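Long-range contacts in phosphatidylinositol transfer protein SFH5 (PDB 6W32), which transfers phosphatidylinositol between membranes, helps regulate phosphatidylinositol 4,5-bisphosphate homeostasis at the plasma membrane, and binds heme b: residues A[253-257]-A[267-271]; A[22-26]-A[68-72]; A[57-61]-A[289-293]; A[91-96]-A[207-213]; A[116-121]-A[133-137]. All blocks are in the same frame, centred on the assembly; numbering follows the deposited sequence.

Contact 1: residues A[253-257]-A[267-271]; sequences GSKLG and GYGGK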
# COMPACT_ATOMS: atom_id res chain seq x y z
N GLY A 253 21.41 2.90 8.65
CA GLY A 253 20.60 1.82 8.09
C GLY A 253 20.87 0.44 8.65
O GLY A 253 20.01 -0.45 8.55
N SER A 254 22.05 0.22 9.24
CA SER A 254 22.36 -1.10 9.79
C SER A 254 21.60 -1.39 11.07
O SER A 254 21.63 -2.53 11.53
CB SER A 254 23.85 -1.22 10.02
OG SER A 254 24.37 0.03 10.45
N LYS A 255 20.92 -0.40 11.64
CA LYS A 255 20.05 -0.68 12.78
C LYS A 255 18.72 -1.27 12.38
O LYS A 255 17.92 -1.59 13.26
CB LYS A 255 19.80 0.59 13.59
CG LYS A 255 21.07 1.35 13.93
CD LYS A 255 21.01 2.07 15.25
CE LYS A 255 22.41 2.53 15.61
NZ LYS A 255 23.36 1.69 14.81
N LEU A 256 18.47 -1.44 11.07
CA LEU A 256 17.12 -1.78 10.66
C LEU A 256 16.71 -3.14 11.19
O LEU A 256 15.52 -3.37 11.43
CB LEU A 256 17.00 -1.74 9.14
CG LEU A 256 15.56 -1.72 8.64
CD1 LEU A 256 14.83 -0.55 9.26
CD2 LEU A 256 15.44 -1.70 7.09
N GLY A 257 17.67 -4.05 11.39
CA GLY A 257 17.32 -5.36 11.90
C GLY A 257 16.76 -5.35 13.31
O GLY A 257 16.04 -6.28 13.69
N GLY A 267 23.70 -4.31 4.91
CA GLY A 267 22.93 -3.07 4.92
C GLY A 267 21.97 -2.96 6.09
O GLY A 267 22.06 -2.02 6.89
N TYR A 268 21.16 -3.94 6.28
CA TYR A 268 20.10 -3.69 7.18
C TYR A 268 20.28 -4.37 8.53
O TYR A 268 19.34 -4.51 9.27
CB TYR A 268 18.81 -3.95 6.45
CG TYR A 268 18.77 -3.15 5.16
CD1 TYR A 268 18.68 -1.80 5.19
CD2 TYR A 268 18.84 -3.76 3.94
CE1 TYR A 268 18.65 -1.06 4.05
CE2 TYR A 268 18.80 -3.02 2.79
CZ TYR A 268 18.70 -1.68 2.86
OH TYR A 268 18.67 -0.91 1.76
N GLY A 269 21.49 -4.79 8.85
CA GLY A 269 21.73 -5.39 10.15
C GLY A 269 20.88 -6.59 10.50
O GLY A 269 20.94 -7.06 11.64
N GLY A 270 20.08 -7.11 9.59
CA GLY A 270 19.14 -8.16 9.94
C GLY A 270 19.75 -9.51 10.30
O GLY A 270 20.94 -9.59 10.58
N LYS A 271 18.95 -10.57 10.29
CA LYS A 271 19.42 -11.89 10.70
C LYS A 271 19.73 -12.82 9.54
O LYS A 271 20.52 -13.75 9.72
CB LYS A 271 18.38 -12.59 11.60
CG LYS A 271 18.35 -12.08 13.02
CD LYS A 271 17.24 -12.72 13.82
CE LYS A 271 17.78 -13.16 15.16
NZ LYS A 271 19.10 -12.48 15.45

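Contact 2: residues A[22-26]-A[68-72]; sequences FDKLK and DRLTY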
# COMPACT_ATOMS: atom_id res chain seq x y z
N PHE A 22 -21.39 -1.16 11.47
CA PHE A 22 -20.89 -2.23 10.62
C PHE A 22 -22.05 -2.99 10.01
O PHE A 22 -22.11 -3.19 8.79
CB PHE A 22 -19.98 -3.13 11.42
CG PHE A 22 -19.48 -4.28 10.67
CD1 PHE A 22 -20.15 -5.49 10.72
CD2 PHE A 22 -18.30 -4.19 9.98
CE1 PHE A 22 -19.67 -6.57 10.06
CE2 PHE A 22 -17.81 -5.27 9.31
CZ PHE A 22 -18.50 -6.46 9.34
N ASP A 23 -23.02 -3.39 10.84
CA ASP A 23 -24.15 -4.15 10.33
C ASP A 23 -24.90 -3.40 9.24
O ASP A 23 -25.29 -3.99 8.24
CB ASP A 23 -25.09 -4.52 11.48
CG ASP A 23 -24.46 -5.52 12.47
OD1 ASP A 23 -23.30 -5.98 12.24
OD2 ASP A 23 -25.11 -5.84 13.50
N LYS A 24 -25.08 -2.09 9.41
CA LYS A 24 -25.76 -1.31 8.37
C LYS A 24 -24.93 -1.27 7.10
O LYS A 24 -25.41 -1.67 6.03
CB LYS A 24 -26.03 0.10 8.89
CG LYS A 24 -26.89 0.99 8.02
CD LYS A 24 -26.76 2.41 8.54
CE LYS A 24 -27.91 3.32 8.17
NZ LYS A 24 -27.71 4.69 8.82
N LEU A 25 -23.67 -0.85 7.21
CA LEU A 25 -22.81 -0.75 6.02
C LEU A 25 -22.72 -2.06 5.24
O LEU A 25 -22.68 -2.05 4.02
CB LEU A 25 -21.41 -0.33 6.42
CG LEU A 25 -20.70 0.06 5.14
CD1 LEU A 25 -20.10 1.38 5.40
CD2 LEU A 25 -19.64 -0.94 4.80
N LYS A 26 -22.59 -3.19 5.93
CA LYS A 26 -22.48 -4.47 5.24
C LYS A 26 -23.70 -4.72 4.36
O LYS A 26 -23.59 -5.25 3.24
CB LYS A 26 -22.29 -5.60 6.26
CG LYS A 26 -22.31 -7.00 5.68
CD LYS A 26 -21.65 -8.04 6.58
CE LYS A 26 -22.28 -9.41 6.32
NZ LYS A 26 -21.30 -10.51 6.37
N ASP A 68 -15.83 -9.09 4.85
CA ASP A 68 -16.18 -8.47 6.13
C ASP A 68 -14.98 -7.81 6.80
O ASP A 68 -15.11 -6.70 7.35
CB ASP A 68 -16.84 -9.51 7.03
CG ASP A 68 -18.27 -9.84 6.58
OD1 ASP A 68 -18.92 -10.67 7.26
OD2 ASP A 68 -18.73 -9.27 5.55
N ARG A 69 -13.80 -8.44 6.78
CA ARG A 69 -12.66 -7.77 7.39
C ARG A 69 -12.33 -6.48 6.66
O ARG A 69 -11.90 -5.50 7.28
CB ARG A 69 -11.43 -8.68 7.44
CG ARG A 69 -11.69 -10.08 7.89
CD ARG A 69 -12.03 -10.21 9.35
NE ARG A 69 -10.86 -10.13 10.21
CZ ARG A 69 -10.70 -9.22 11.19
NH1 ARG A 69 -9.59 -9.21 11.94
NH2 ARG A 69 -11.67 -8.33 11.40
N LEU A 70 -12.51 -6.45 5.35
CA LEU A 70 -12.16 -5.23 4.64
C LEU A 70 -13.15 -4.10 4.95
O LEU A 70 -12.74 -2.94 5.08
CB LEU A 70 -12.05 -5.49 3.14
CG LEU A 70 -10.85 -6.35 2.73
CD1 LEU A 70 -10.96 -6.66 1.29
CD2 LEU A 70 -9.56 -5.63 2.99
N THR A 71 -14.45 -4.40 5.10
CA THR A 71 -15.30 -3.27 5.46
C THR A 71 -15.09 -2.85 6.91
O THR A 71 -15.19 -1.66 7.22
CB THR A 71 -16.78 -3.55 5.13
OG1 THR A 71 -17.43 -4.19 6.22
CG2 THR A 71 -16.92 -4.44 3.96
N TYR A 72 -14.74 -3.79 7.81
CA TYR A 72 -14.27 -3.42 9.15
C TYR A 72 -13.11 -2.43 9.07
O TYR A 72 -13.13 -1.34 9.67
CB TYR A 72 -13.82 -4.65 9.95
CG TYR A 72 -13.41 -4.30 11.38
CD1 TYR A 72 -14.37 -4.27 12.40
CD2 TYR A 72 -12.09 -3.98 11.70
CE1 TYR A 72 -14.03 -3.93 13.68
CE2 TYR A 72 -11.76 -3.63 12.98
CZ TYR A 72 -12.73 -3.61 13.97
OH TYR A 72 -12.39 -3.27 15.28

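Contact 3: residues A[57-61]-A[289-293]; sequences EVDKY and EYGLY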
# COMPACT_ATOMS: atom_id res chain seq x y z
N GLU A 57 -21.92 -16.53 -10.47
CA GLU A 57 -20.53 -16.95 -10.44
C GLU A 57 -19.97 -16.64 -9.05
O GLU A 57 -18.96 -17.19 -8.63
CB GLU A 57 -19.76 -16.14 -11.49
CG GLU A 57 -18.45 -16.76 -11.96
CD GLU A 57 -17.98 -16.19 -13.29
OE1 GLU A 57 -17.45 -16.95 -14.11
OE2 GLU A 57 -18.16 -14.97 -13.51
N VAL A 58 -20.66 -15.78 -8.33
CA VAL A 58 -20.29 -15.36 -7.01
C VAL A 58 -20.33 -16.58 -6.10
O VAL A 58 -19.93 -16.51 -4.95
CB VAL A 58 -21.27 -14.30 -6.50
CG1 VAL A 58 -21.39 -13.20 -7.51
CG2 VAL A 58 -22.63 -14.90 -6.29
N ASP A 59 -20.82 -17.70 -6.60
CA ASP A 59 -20.68 -18.95 -5.88
C ASP A 59 -19.20 -19.17 -5.66
O ASP A 59 -18.78 -19.77 -4.70
CB ASP A 59 -21.21 -20.11 -6.73
CG ASP A 59 -22.70 -20.07 -6.92
OD1 ASP A 59 -23.43 -19.81 -5.95
OD2 ASP A 59 -23.15 -20.34 -8.04
N LYS A 60 -18.42 -18.70 -6.60
CA LYS A 60 -17.02 -19.10 -6.78
C LYS A 60 -16.01 -18.11 -6.24
O LYS A 60 -14.96 -18.52 -5.74
CB LYS A 60 -16.72 -19.33 -8.28
CG LYS A 60 -17.61 -20.37 -8.97
CD LYS A 60 -17.63 -21.73 -8.26
CE LYS A 60 -17.19 -22.85 -9.21
NZ LYS A 60 -15.75 -22.74 -9.57
N TYR A 61 -16.25 -16.80 -6.35
CA TYR A 61 -15.22 -15.79 -6.14
C TYR A 61 -15.59 -14.78 -5.05
O TYR A 61 -15.27 -13.61 -5.17
CB TYR A 61 -14.93 -15.04 -7.44
CG TYR A 61 -14.15 -15.81 -8.49
CD1 TYR A 61 -13.96 -17.19 -8.39
CD2 TYR A 61 -13.60 -15.15 -9.61
CE1 TYR A 61 -13.25 -17.91 -9.35
CE2 TYR A 61 -12.88 -15.85 -10.58
CZ TYR A 61 -12.71 -17.24 -10.45
OH TYR A 61 -12.00 -17.97 -11.39
N GLU A 289 -7.07 -14.02 -7.18
CA GLU A 289 -8.00 -14.73 -8.04
C GLU A 289 -9.00 -13.77 -8.66
O GLU A 289 -9.13 -13.70 -9.89
CB GLU A 289 -8.72 -15.81 -7.25
CG GLU A 289 -8.36 -17.19 -7.71
CD GLU A 289 -8.76 -18.25 -6.71
OE1 GLU A 289 -9.69 -17.97 -5.91
OE2 GLU A 289 -8.14 -19.34 -6.73
N TYR A 290 -9.70 -13.00 -7.83
CA TYR A 290 -10.63 -12.02 -8.37
C TYR A 290 -9.91 -10.95 -9.15
O TYR A 290 -10.44 -10.42 -10.14
CB TYR A 290 -11.42 -11.38 -7.25
CG TYR A 290 -12.64 -10.67 -7.72
CD1 TYR A 290 -12.74 -9.30 -7.59
CD2 TYR A 290 -13.71 -11.36 -8.27
CE1 TYR A 290 -13.86 -8.64 -7.99
CE2 TYR A 290 -14.84 -10.71 -8.68
CZ TYR A 290 -14.92 -9.35 -8.54
OH TYR A 290 -16.04 -8.65 -8.95
N GLY A 291 -8.71 -10.58 -8.70
CA GLY A 291 -7.94 -9.59 -9.42
C GLY A 291 -7.74 -9.97 -10.87
O GLY A 291 -7.82 -9.11 -11.75
N LEU A 292 -7.50 -11.25 -11.13
CA LEU A 292 -7.21 -11.69 -12.49
C LEU A 292 -8.47 -11.62 -13.35
O LEU A 292 -8.45 -11.10 -14.48
CB LEU A 292 -6.66 -13.12 -12.44
CG LEU A 292 -6.38 -13.75 -13.80
CD1 LEU A 292 -5.46 -12.83 -14.60
CD2 LEU A 292 -5.79 -15.13 -13.65
N TYR A 293 -9.57 -12.15 -12.84
CA TYR A 293 -10.89 -12.01 -13.43
C TYR A 293 -11.15 -10.57 -13.87
O TYR A 293 -11.43 -10.30 -15.04
CB TYR A 293 -11.90 -12.50 -12.40
CG TYR A 293 -13.34 -12.54 -12.85
CD1 TYR A 293 -13.98 -13.76 -13.07
CD2 TYR A 293 -14.06 -11.37 -13.01
CE1 TYR A 293 -15.31 -13.80 -13.48
CE2 TYR A 293 -15.38 -11.40 -13.39
CZ TYR A 293 -16.00 -12.61 -13.63
OH TYR A 293 -17.32 -12.59 -14.02

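Contact 4: residues A[91-96]-A[207-213]; sequences DILNWR and IFQKYYP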
# COMPACT_ATOMS: atom_id res chain seq x y z
N ASP A 91 -15.49 6.91 -3.01
CA ASP A 91 -14.32 7.52 -3.63
C ASP A 91 -13.23 6.49 -3.91
O ASP A 91 -12.54 6.58 -4.93
CB ASP A 91 -13.81 8.64 -2.76
CG ASP A 91 -14.86 9.68 -2.55
OD1 ASP A 91 -15.94 9.53 -3.15
OD2 ASP A 91 -14.63 10.64 -1.78
N ILE A 92 -13.11 5.47 -3.05
CA ILE A 92 -12.12 4.43 -3.31
C ILE A 92 -12.49 3.64 -4.55
O ILE A 92 -11.74 3.59 -5.53
CB ILE A 92 -11.96 3.51 -2.09
CG1 ILE A 92 -11.12 4.19 -1.02
CG2 ILE A 92 -11.26 2.26 -2.53
CD1 ILE A 92 -11.45 3.76 0.41
N LEU A 93 -13.67 3.02 -4.53
CA LEU A 93 -14.08 2.14 -5.63
C LEU A 93 -14.11 2.88 -6.97
O LEU A 93 -13.75 2.32 -8.00
CB LEU A 93 -15.45 1.54 -5.31
CG LEU A 93 -15.42 0.44 -4.26
CD1 LEU A 93 -16.79 -0.17 -4.07
CD2 LEU A 93 -14.39 -0.62 -4.62
N ASN A 94 -14.55 4.13 -7.00
CA ASN A 94 -14.54 4.85 -8.27
C ASN A 94 -13.11 5.03 -8.75
O ASN A 94 -12.81 4.77 -9.92
CB ASN A 94 -15.23 6.21 -8.14
CG ASN A 94 -16.74 6.10 -8.08
OD1 ASN A 94 -17.33 5.10 -8.51
ND2 ASN A 94 -17.37 7.13 -7.53
N TRP A 95 -12.23 5.48 -7.87
CA TRP A 95 -10.81 5.62 -8.22
C TRP A 95 -10.24 4.29 -8.73
O TRP A 95 -9.46 4.26 -9.70
CB TRP A 95 -10.05 6.16 -7.00
CG TRP A 95 -8.61 6.41 -7.20
CD1 TRP A 95 -8.01 7.58 -7.61
CD2 TRP A 95 -7.55 5.48 -6.97
NE1 TRP A 95 -6.64 7.43 -7.67
CE2 TRP A 95 -6.33 6.15 -7.29
CE3 TRP A 95 -7.52 4.16 -6.53
CZ2 TRP A 95 -5.10 5.52 -7.17
CZ3 TRP A 95 -6.29 3.54 -6.43
CH2 TRP A 95 -5.09 4.22 -6.74
N ARG A 96 -10.63 3.17 -8.11
CA ARG A 96 -10.11 1.89 -8.58
C ARG A 96 -10.53 1.60 -10.01
O ARG A 96 -9.81 0.90 -10.72
CB ARG A 96 -10.57 0.74 -7.67
CG ARG A 96 -10.33 0.91 -6.18
CD ARG A 96 -8.97 0.46 -5.77
NE ARG A 96 -8.72 -0.97 -5.93
CZ ARG A 96 -7.61 -1.56 -5.46
NH1 ARG A 96 -6.72 -0.83 -4.80
NH2 ARG A 96 -7.37 -2.86 -5.63
N ILE A 207 -2.57 9.71 -2.48
CA ILE A 207 -3.30 8.54 -2.89
C ILE A 207 -3.34 7.53 -1.77
O ILE A 207 -4.42 7.06 -1.38
CB ILE A 207 -2.69 7.97 -4.17
CG1 ILE A 207 -3.12 8.85 -5.33
CG2 ILE A 207 -3.06 6.51 -4.32
CD1 ILE A 207 -2.28 8.65 -6.51
N PHE A 208 -2.18 7.21 -1.20
CA PHE A 208 -2.09 6.36 0.01
C PHE A 208 -3.04 6.85 1.10
O PHE A 208 -3.83 6.07 1.64
CB PHE A 208 -0.66 6.33 0.53
CG PHE A 208 0.32 5.61 -0.37
CD1 PHE A 208 -0.11 4.90 -1.49
CD2 PHE A 208 1.67 5.67 -0.11
CE1 PHE A 208 0.80 4.25 -2.31
CE2 PHE A 208 2.59 5.03 -0.94
CZ PHE A 208 2.16 4.32 -2.03
N GLN A 209 -3.00 8.15 1.40
CA GLN A 209 -3.90 8.70 2.41
C GLN A 209 -5.38 8.54 2.02
O GLN A 209 -6.19 8.07 2.83
CB GLN A 209 -3.57 10.16 2.66
CG GLN A 209 -2.26 10.39 3.40
CD GLN A 209 -2.18 9.70 4.78
OE1 GLN A 209 -2.68 10.24 5.78
NE2 GLN A 209 -1.56 8.51 4.83
N LYS A 210 -5.75 8.93 0.79
CA LYS A 210 -7.17 8.97 0.44
C LYS A 210 -7.73 7.61 0.07
O LYS A 210 -8.93 7.38 0.26
CB LYS A 210 -7.41 9.95 -0.71
CG LYS A 210 -7.03 11.42 -0.42
CD LYS A 210 -7.42 12.37 -1.61
CE LYS A 210 -6.20 12.78 -2.51
NZ LYS A 210 -6.45 12.59 -3.99
N TYR A 211 -6.90 6.71 -0.47
CA TYR A 211 -7.39 5.45 -1.03
C TYR A 211 -6.74 4.21 -0.45
O TYR A 211 -7.19 3.11 -0.74
CB TYR A 211 -7.20 5.41 -2.55
CG TYR A 211 -7.71 6.65 -3.24
CD1 TYR A 211 -9.06 6.95 -3.24
CD2 TYR A 211 -6.84 7.53 -3.87
CE1 TYR A 211 -9.54 8.10 -3.86
CE2 TYR A 211 -7.31 8.69 -4.47
CZ TYR A 211 -8.66 8.97 -4.47
OH TYR A 211 -9.15 10.10 -5.07
N TYR A 212 -5.75 4.34 0.35
CA TYR A 212 -5.29 3.08 0.92
C TYR A 212 -5.28 3.13 2.46
O TYR A 212 -4.31 2.64 3.04
CB TYR A 212 -3.89 2.76 0.38
CG TYR A 212 -3.85 2.34 -1.05
CD1 TYR A 212 -3.74 1.01 -1.39
CD2 TYR A 212 -3.85 3.29 -2.08
CE1 TYR A 212 -3.67 0.60 -2.71
CE2 TYR A 212 -3.78 2.88 -3.44
CZ TYR A 212 -3.68 1.54 -3.73
OH TYR A 212 -3.58 1.11 -5.03
N PRO A 213 -6.32 3.58 3.16
CA PRO A 213 -6.19 3.74 4.59
C PRO A 213 -6.14 2.38 5.27
O PRO A 213 -6.60 1.36 4.74
CB PRO A 213 -7.45 4.48 4.95
CG PRO A 213 -8.45 3.94 4.04
CD PRO A 213 -7.72 3.38 2.82

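Contact 5: residues A[116-121]-A[133-137]; sequences NVGILT and VTWNL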
# COMPACT_ATOMS: atom_id res chain seq x y z
N ASN A 116 14.14 -1.37 -10.72
CA ASN A 116 15.31 -1.76 -9.96
C ASN A 116 15.35 -1.13 -8.58
O ASN A 116 16.16 -1.57 -7.75
CB ASN A 116 16.59 -1.37 -10.70
CG ASN A 116 16.96 -2.36 -11.77
OD1 ASN A 116 16.39 -3.45 -11.87
ND2 ASN A 116 17.93 -1.97 -12.60
N VAL A 117 14.54 -0.11 -8.30
CA VAL A 117 14.57 0.48 -6.97
C VAL A 117 13.30 0.19 -6.20
O VAL A 117 13.07 0.80 -5.16
CB VAL A 117 14.86 1.99 -6.99
CG1 VAL A 117 16.32 2.20 -7.25
CG2 VAL A 117 14.04 2.65 -8.05
N GLY A 118 12.48 -0.73 -6.70
CA GLY A 118 11.36 -1.30 -5.96
C GLY A 118 11.59 -2.76 -5.64
O GLY A 118 11.69 -3.59 -6.53
N ILE A 119 11.71 -3.08 -4.35
CA ILE A 119 11.98 -4.42 -3.87
C ILE A 119 10.82 -4.84 -2.98
O ILE A 119 10.33 -4.04 -2.17
CB ILE A 119 13.31 -4.50 -3.07
CG1 ILE A 119 14.49 -4.17 -3.98
CG2 ILE A 119 13.48 -5.87 -2.46
CD1 ILE A 119 14.37 -4.80 -5.33
N LEU A 120 10.40 -6.09 -3.10
CA LEU A 120 9.24 -6.61 -2.39
C LEU A 120 9.63 -7.93 -1.74
O LEU A 120 10.07 -8.85 -2.44
CB LEU A 120 8.07 -6.78 -3.35
CG LEU A 120 6.95 -7.68 -2.85
CD1 LEU A 120 6.35 -7.11 -1.55
CD2 LEU A 120 5.89 -7.86 -3.91
N THR A 121 9.50 -8.02 -0.40
CA THR A 121 9.94 -9.21 0.33
C THR A 121 8.88 -9.68 1.32
O THR A 121 8.09 -8.90 1.84
CB THR A 121 11.22 -8.96 1.12
OG1 THR A 121 10.89 -8.25 2.33
CG2 THR A 121 12.20 -8.15 0.31
N VAL A 133 6.76 -6.61 3.33
CA VAL A 133 7.47 -5.34 3.31
C VAL A 133 7.66 -4.92 1.87
O VAL A 133 7.95 -5.77 1.01
CB VAL A 133 8.85 -5.46 4.02
CG1 VAL A 133 9.49 -4.11 4.23
CG2 VAL A 133 8.73 -6.15 5.36
N THR A 134 7.53 -3.62 1.58
CA THR A 134 8.04 -3.12 0.30
C THR A 134 9.15 -2.12 0.56
O THR A 134 9.20 -1.47 1.61
CB THR A 134 6.99 -2.45 -0.62
OG1 THR A 134 6.67 -1.14 -0.13
CG2 THR A 134 5.75 -3.25 -0.72
N TRP A 135 10.03 -1.98 -0.42
CA TRP A 135 11.24 -1.20 -0.23
C TRP A 135 11.44 -0.30 -1.43
O TRP A 135 11.45 -0.78 -2.57
CB TRP A 135 12.46 -2.12 -0.07
CG TRP A 135 12.44 -3.23 0.95
CD1 TRP A 135 11.61 -4.34 0.98
CD2 TRP A 135 13.35 -3.38 2.03
NE1 TRP A 135 11.96 -5.15 2.05
CE2 TRP A 135 13.02 -4.58 2.71
CE3 TRP A 135 14.42 -2.62 2.50
CZ2 TRP A 135 13.72 -5.02 3.82
CZ3 TRP A 135 15.11 -3.04 3.59
CH2 TRP A 135 14.76 -4.24 4.26
N ASN A 136 11.67 0.98 -1.19
CA ASN A 136 12.01 1.90 -2.26
C ASN A 136 13.45 2.35 -2.07
O ASN A 136 13.80 2.90 -1.03
CB ASN A 136 11.06 3.10 -2.27
CG ASN A 136 9.63 2.69 -2.49
OD1 ASN A 136 8.85 2.60 -1.53
ND2 ASN A 136 9.29 2.40 -3.73
N LEU A 137 14.29 2.09 -3.07
CA LEU A 137 15.69 2.45 -2.96
C LEU A 137 15.89 3.83 -3.56
O LEU A 137 16.70 4.04 -4.46
CB LEU A 137 16.57 1.40 -3.63
CG LEU A 137 16.25 0.03 -3.06
CD1 LEU A 137 17.04 -1.03 -3.74
CD2 LEU A 137 16.52 0.04 -1.58

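Contact 1: residues A[253-257]-A[267-271]
Leu256 places CG opposite its backbone N (chi1 -165°) and Tyr268 places CG opposite its own carbonyl carbon (chi1 -53°); with these torsions the two side chains run side by side, pointing the same way. The leucine touches along the near end of the ring: Leu256 CD2 lies 3.8 Å from Tyr268 CD1, in an oblique position, and Leu256 CB is 3.9 Å from Tyr268 CB. Behind this pair the contact is made by backbone, five of its residues being glycines. Three CA-H...O contacts link the chains: Tyr268 CA to Gly253 O (3.5 Å), Ser254 CA to Gly267 O (3.1 Å) and Gly269 CA to Ser254 O (3.2 Å). Further on, Gly257 CA and Gly270 CA come within 3.9 Å, with the two glycine backbones lying directly against each other. Gly269 has positive phi where the chain leaves the short helix 265-268. The tyrosine hydroxyl finds its partner elsewhere, in the carboxylate of Asp184. Asp184 stands in sequence between the heme-binding residues His183 and Tyr185, so Tyr268, at the end of helix 265-268 where the turn after strand 247-250 of this CRAL-TRIO fold packs, probably belongs to the second shell of the heme site.

Contact 2: residues A[22-26]-A[68-72]
The ammonium group of Lys26 is gripped by two carboxylates, those of Asp68 across the contact and of Glu64 one turn earlier on the same helix 64-77. Its salt bridge to Asp68 is the polar link between the two segments: Lys26 NZ donates to Asp68 OD1 at 2.5 Å, and Asp68 OD1 accepts with its syn lone pair, on the side of its other oxygen, so that NZ also comes within 3.0 Å of Asp68 OD2. The lysine chain reaches out from its helix with CG opposite the backbone N (chi1 173°) and stays extended until a bend at the last torsion; on the way, Lys26 CD passes 3.3 Å from Asp68 OD2. Two acidic partners would probably stabilise the protonated lysine.

Deeper in, Phe22 reaches across to one flank of the other helix. The rim of its ring meets backbone there: Phe22 CE2 is 3.6 Å from Asp68 O, which lies near the ring plane, as does Tyr72 N. Thr71 OG1 stands obliquely to the same ring, 3.3 Å from Phe22 CE2, and Phe22 CE2 also touches Tyr72 CB at 4.1 Å. Leu25 slides past Thr71 in the opposite direction, with Leu25 CD2 3.9 Å from Thr71 CB, and rests in addition on Tyr82, Ile85 and Val86 of helix 82-98. The segment axes come within 10.6 Å at 119°. This is a steep helix-helix packing with a largely apolar interior and a salt-bridged rim, joining helices 16-36, 64-77 and 82-98 in the N-terminal helical bundle of the Sec14-like fold.

Contact 3: residues A[57-61]-A[289-293]
Tyr61 and Tyr293 contribute most of the buried surface, and their rings meet obliquely, with planes at 76° and centroids 5.6 Å apart. The touching atoms are Tyr61 CE2 and Tyr293 CD1, at 3.4 Å; Tyr61 CE2 also lies 3.9 Å from Tyr293 CB, which sits in the plane of the Tyr61 ring. Tyr293 extends from the helix toward the loop because its CG is opposite the backbone N (chi1 -175°), which carries the hydroxyl past Tyr61 to the third participant, Glu57. There Tyr293 OH donates a hydrogen bond of 2.6 Å to Glu57 OE2, approaching the oxygen nearly in line with its C-O bond. Glutamate and tyrosine come from opposite directions, and the carboxylate stands almost perpendicular to the ring (83°), with Glu57 OE1 at the ring edge.

Nearer the backbone, Tyr61 CB packs on Tyr290 CD2 at 4.0 Å, and that atom lies at the edge of the Tyr61 ring. The Tyr290 hydroxyl turns elsewhere, to Asp41 and Lys47. Residues 57-61 belong to the loop before helix 64-77, and 289-293 begin the C-terminal helix 289-298, so the contact ties an early loop to that helix at the surface. Its chemistry is mixed: obliquely packed aromatic rings supply the bulk, while one phenol-to-carboxylate bond probably helps hold the end of Tyr293, and the negative charge of Glu57 probably polarises that phenol.

Contact 4: residues A[91-96]-A[207-213]
An aromatic cluster of Trp95, Tyr211 and Tyr212 joins helix 82-98 to the C-terminal end of helix 195-211. Trp95 and Tyr211 form a face-to-face stack: the five-membered ring of the tryptophan lies 3.8 Å from the Tyr211 ring, centroid to centroid, with planes only 13° apart. The closest atoms are Trp95 CD1 and Tyr211 CE2, at 3.4 Å. Trp95 CB adds a CH-pi contact over the same face of Tyr211, 4.0 Å from the ring centroid, while Lys210 CB covers the opposite face. The tryptophan reaches this position with CG opposite its backbone N (chi1 -177°).

The axes of the two short helix segments approach to 10.7 Å at 124°, where an N-terminal helix meets the CRAL-TRIO domain. Helix 195-211 itself borders the ligand pocket, for Phe208, on another side of it, touches the heme.

At the far end of the indole, Trp95 CZ2 rests against Ile207 CG2 at 3.6 Å, the two side chains crossing at about a right angle. Trp95 CH2 approaches the edge of the Tyr212 ring, 3.8 Å from Tyr212 CE2, the six-membered ring and the phenol being steeply inclined to each other. Ile92 packs at the base of Tyr211, with Ile92 CG1 3.9 Å from Tyr211 CA. Arg96 NH1 passes 3.7 Å from Tyr212 OH, and both groups are held by Glu163 of helix 151-166, as a salt bridge and a hydrogen bond respectively; Glu42 takes a second salt bridge from Arg96 NH2.

Contact 5: residues A[116-121]-A[133-137]
Ile119 and Trp135 form the apolar centre, their CB atoms 3.9 Å apart on one face of the sheet. Leu137 extends this patch, with Leu137 CD1 4.1 Å from Ile119 CG1 and Leu137 CB 3.7 Å from Val117 CG1, and Leu277 of helix 277-280 packs over it. On the other face, Leu120 CD1 meets Thr134 CG2 at 4.0 Å.

Around these side chains runs the antiparallel ladder. Ile119 and Trp135 are a hydrogen-bonded pair: the bond from Ile119 N to Trp135 O is nearly straight (173°), whereas that from Trp135 N to Ile119 O is bent at the hydrogen (137°). Thr121 and Val133 form the next such pair, again with both bonds made, and Leu137 N donates to Val117 O at 2.7 Å just beyond the strands. At the polar edge Trp135 NE1 donates a hydrogen bond to Thr121 OG1, 3.3 Å away and close to the indole plane. The tryptophan's chi1 of -52° lays the indole along the hairpin toward this hydroxyl, and Val133 CG1 sits over one of its faces, toward the rim.

Residues 118-122 and 132-136 make a two-stranded beta hairpin in the mixed CRAL-TRIO sheet, the second strand also pairing with the parallel strand 179-184. Asn136, on the face opposite Trp135, lies against the heme-binding residues Arg158 and Tyr138, which puts this end of the hairpin beside the heme pocket.

In the fold
Contacts 1 and 5 belong together: their centres are 15 Å apart, and they touch through Trp135, whose CZ3 lies 3.8 Å from both Leu256 CD2 and Tyr268 CE2. Contact 5 borders the heme site, the Asn136 side chain about 4 Å from the nearest heme atom; contact 1 stands further off, Gly253 about 13 Å from the nearest heme atom. Contact 4 approaches the pocket from elsewhere, its centre 22 Å from that of contact 5, on the opposite side of the chain's centre. Contact 2, 17 Å from contact 4 between centres, continues the helical N-terminal part. Contact 3 closes a long loop enclosing contacts 1, 4 and 5; it and contact 2 lie away from the heme site.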